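Local coordinates for protein aminoglycoside 3'-phosphotransferase AphA1-IAB (Acinetobacter baumannii, PDB 4GKH) that phosphorylates kanamycin and related aminoglycosides at the 3'-hydroxyl, giving resistance to these antibiotics, at residues N19-Y27 and H87-L98. Sequence-based numbering, arbitrary orientation.
Sequences NLDADLYGY and HFIRTPDDAWLL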
# COMPACT_ATOMS: atom_id res chain seq x y z
N ASN A 19 27.29 -2.29 11.41
CA ASN A 19 26.48 -2.86 12.48
C ASN A 19 25.11 -2.22 12.61
O ASN A 19 24.98 -0.99 12.54
CB ASN A 19 27.21 -2.76 13.82
CG ASN A 19 27.92 -4.05 14.19
OD1 ASN A 19 28.34 -4.82 13.32
ND2 ASN A 19 28.07 -4.29 15.49
N LEU A 20 24.09 -3.05 12.82
CA LEU A 20 22.75 -2.53 13.10
C LEU A 20 22.81 -1.75 14.41
O LEU A 20 22.25 -0.67 14.52
CB LEU A 20 21.72 -3.65 13.18
CG LEU A 20 20.26 -3.20 13.07
CD1 LEU A 20 20.05 -2.34 11.83
CD2 LEU A 20 19.29 -4.38 13.07
N ASP A 21 23.55 -2.30 15.38
CA ASP A 21 23.76 -1.65 16.67
C ASP A 21 24.29 -0.23 16.56
O ASP A 21 23.87 0.66 17.30
CB ASP A 21 24.72 -2.49 17.52
CG ASP A 21 24.03 -3.63 18.22
OD1 ASP A 21 23.60 -3.44 19.37
OD2 ASP A 21 23.89 -4.71 17.60
N ALA A 22 25.21 -0.02 15.62
CA ALA A 22 25.81 1.30 15.42
C ALA A 22 24.77 2.28 14.92
O ALA A 22 24.79 3.46 15.30
CB ALA A 22 26.96 1.20 14.44
N ASP A 23 23.87 1.79 14.08
CA ASP A 23 22.83 2.63 13.48
C ASP A 23 21.69 2.92 14.45
O ASP A 23 20.91 3.85 14.23
CB ASP A 23 22.26 1.98 12.21
CG ASP A 23 23.22 2.05 11.02
OD1 ASP A 23 24.13 2.91 11.04
OD2 ASP A 23 23.04 1.27 10.06
N LEU A 24 21.58 2.14 15.52
CA LEU A 24 20.43 2.25 16.42
C LEU A 24 20.78 2.93 17.75
O LEU A 24 19.88 3.24 18.54
CB LEU A 24 19.82 0.87 16.70
CG LEU A 24 19.44 -0.03 15.53
CD1 LEU A 24 19.15 -1.44 16.03
CD2 LEU A 24 18.25 0.49 14.77
N TYR A 25 22.06 3.18 17.98
CA TYR A 25 22.53 3.74 19.25
C TYR A 25 21.89 5.09 19.61
O TYR A 25 21.71 5.95 18.75
CB TYR A 25 24.05 3.89 19.23
CG TYR A 25 24.63 4.30 20.57
CD1 TYR A 25 24.88 3.36 21.56
CD2 TYR A 25 24.91 5.63 20.85
CE1 TYR A 25 25.40 3.72 22.78
CE2 TYR A 25 25.44 6.01 22.07
CZ TYR A 25 25.68 5.05 23.03
OH TYR A 25 26.20 5.42 24.25
N GLY A 26 21.54 5.25 20.88
CA GLY A 26 21.04 6.52 21.41
C GLY A 26 19.61 6.91 21.06
O GLY A 26 19.22 8.06 21.26
N TYR A 27 18.83 5.97 20.54
CA TYR A 27 17.45 6.26 20.15
C TYR A 27 16.49 5.82 21.23
O TYR A 27 16.74 4.84 21.94
CB TYR A 27 17.09 5.54 18.84
CG TYR A 27 17.45 6.30 17.58
CD1 TYR A 27 16.70 7.41 17.18
CD2 TYR A 27 18.51 5.90 16.79
CE1 TYR A 27 17.02 8.11 16.02
CE2 TYR A 27 18.84 6.59 15.62
CZ TYR A 27 18.09 7.69 15.24
OH TYR A 27 18.41 8.38 14.09
N HIS A 87 19.52 0.20 6.52
CA HIS A 87 20.18 -1.07 6.83
C HIS A 87 19.14 -2.17 6.67
O HIS A 87 17.96 -1.96 6.94
CB HIS A 87 20.68 -1.04 8.28
CG HIS A 87 21.86 -1.93 8.56
ND1 HIS A 87 23.01 -1.46 9.16
CD2 HIS A 87 22.05 -3.25 8.36
CE1 HIS A 87 23.87 -2.46 9.30
NE2 HIS A 87 23.31 -3.56 8.82
N PHE A 88 19.57 -3.33 6.17
CA PHE A 88 18.65 -4.47 6.12
C PHE A 88 19.43 -5.73 6.44
O PHE A 88 20.58 -5.87 6.05
CB PHE A 88 17.96 -4.57 4.75
CG PHE A 88 17.17 -5.85 4.56
CD1 PHE A 88 15.82 -5.91 4.91
CD2 PHE A 88 17.77 -6.98 4.01
CE1 PHE A 88 15.09 -7.11 4.74
CE2 PHE A 88 17.05 -8.16 3.82
CZ PHE A 88 15.71 -8.22 4.19
N ILE A 89 18.78 -6.64 7.17
CA ILE A 89 19.42 -7.89 7.54
C ILE A 89 18.42 -9.01 7.34
O ILE A 89 17.25 -8.88 7.68
CB ILE A 89 19.90 -7.88 9.01
CG1 ILE A 89 20.86 -6.72 9.26
CG2 ILE A 89 20.57 -9.21 9.37
CD1 ILE A 89 21.28 -6.58 10.71
N ARG A 90 18.88 -10.11 6.76
CA ARG A 90 18.06 -11.30 6.62
C ARG A 90 18.84 -12.50 7.14
O ARG A 90 19.96 -12.78 6.68
CB ARG A 90 17.68 -11.54 5.15
CG ARG A 90 16.88 -12.84 4.93
CD ARG A 90 15.52 -12.73 5.62
NE ARG A 90 14.83 -14.01 5.78
CZ ARG A 90 13.88 -14.44 4.96
NH1 ARG A 90 13.52 -13.71 3.92
NH2 ARG A 90 13.29 -15.61 5.19
N THR A 91 18.24 -13.20 8.10
CA THR A 91 18.72 -14.52 8.51
C THR A 91 17.59 -15.50 8.16
O THR A 91 16.53 -15.06 7.69
CB THR A 91 19.08 -14.53 10.01
OG1 THR A 91 17.94 -14.17 10.79
CG2 THR A 91 20.21 -13.55 10.29
N PRO A 92 17.80 -16.83 8.33
CA PRO A 92 16.76 -17.75 7.87
C PRO A 92 15.35 -17.45 8.38
O PRO A 92 14.42 -17.48 7.57
CB PRO A 92 17.26 -19.10 8.38
CG PRO A 92 18.74 -18.98 8.28
CD PRO A 92 19.05 -17.55 8.65
N ASP A 93 15.21 -17.11 9.66
CA ASP A 93 13.89 -16.88 10.26
C ASP A 93 13.52 -15.41 10.54
O ASP A 93 12.43 -15.15 11.07
CB ASP A 93 13.75 -17.67 11.56
CG ASP A 93 13.84 -19.17 11.34
OD1 ASP A 93 13.46 -19.65 10.25
OD2 ASP A 93 14.28 -19.88 12.27
N ASP A 94 14.39 -14.47 10.19
CA ASP A 94 14.16 -13.08 10.58
C ASP A 94 14.61 -12.10 9.51
O ASP A 94 15.59 -12.32 8.84
CB ASP A 94 14.91 -12.74 11.88
CG ASP A 94 14.39 -13.52 13.07
OD1 ASP A 94 13.46 -13.03 13.74
OD2 ASP A 94 14.92 -14.63 13.32
N ALA A 95 13.87 -11.00 9.40
CA ALA A 95 14.26 -9.89 8.53
C ALA A 95 14.08 -8.59 9.31
O ALA A 95 13.06 -8.39 9.98
CB ALA A 95 13.43 -9.90 7.26
N TRP A 96 15.08 -7.72 9.22
CA TRP A 96 15.04 -6.42 9.89
C TRP A 96 15.26 -5.34 8.83
O TRP A 96 16.28 -5.36 8.17
CB TRP A 96 16.18 -6.35 10.90
CG TRP A 96 16.07 -7.36 12.01
CD1 TRP A 96 16.53 -8.65 12.00
CD2 TRP A 96 15.47 -7.16 13.30
NE1 TRP A 96 16.24 -9.26 13.19
CE2 TRP A 96 15.60 -8.37 14.01
CE3 TRP A 96 14.84 -6.07 13.92
CZ2 TRP A 96 15.12 -8.52 15.32
CZ3 TRP A 96 14.37 -6.23 15.22
CH2 TRP A 96 14.51 -7.45 15.90
N LEU A 97 14.32 -4.39 8.70
CA LEU A 97 14.42 -3.33 7.70
C LEU A 97 14.40 -1.95 8.37
O LEU A 97 13.39 -1.56 8.94
CB LEU A 97 13.25 -3.44 6.71
CG LEU A 97 13.10 -2.33 5.65
CD1 LEU A 97 14.37 -2.19 4.79
CD2 LEU A 97 11.87 -2.63 4.78
N LEU A 98 15.52 -1.22 8.31
CA LEU A 98 15.65 0.09 8.93
C LEU A 98 15.58 1.17 7.86
O LEU A 98 16.44 1.21 6.97
CB LEU A 98 17.00 0.19 9.66
CG LEU A 98 17.24 1.50 10.45
CD1 LEU A 98 16.23 1.64 11.62
CD2 LEU A 98 18.66 1.63 10.95
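The backbone of Asn-19 meets the imidazole of His-87 at the start of the short helix 20-24, its carbonyl carbon C lying 3.5 Å from His-87 CE1. Leu-20 follows with the main apolar contact. Its two methyls are divided between partners: CD1 sits over one face of the His-87 ring in a CH-pi contact, 4.1 Å from the centroid, while CD2 packs against Ile-89 CD1 at 3.8 Å. One turn on, Asp-23 accepts a nearly straight hydrogen bond from the same imidazole, His-87 ND1 to Asp-23 OD2 at 2.9 Å. Asp-23 OD2 lies in the ring plane, whereas ND1 approaches the carboxylate from its anti side, tilted 29° from its plane. Face contact and edge bond together should limit the rotation of the ring, and the carboxylate would favour a proton on ND1. Asp-23 CB also packs on Leu-98 CD2 (3.8 Å). Leu-24 ends the contact, its CD2 3.9 Å from Leu-98 CD1. The helix thus rests on the hairpin formed by strands 85-91 and 94-100, at the edge of the five-stranded antiparallel sheet of the kinase-like N-terminal lobe. Helix 61-76 packs on Phe-88 and Leu-97, whose CB atoms point away from helix 20-24, and Leu-24 also reaches Leu-44 of strand 40-45.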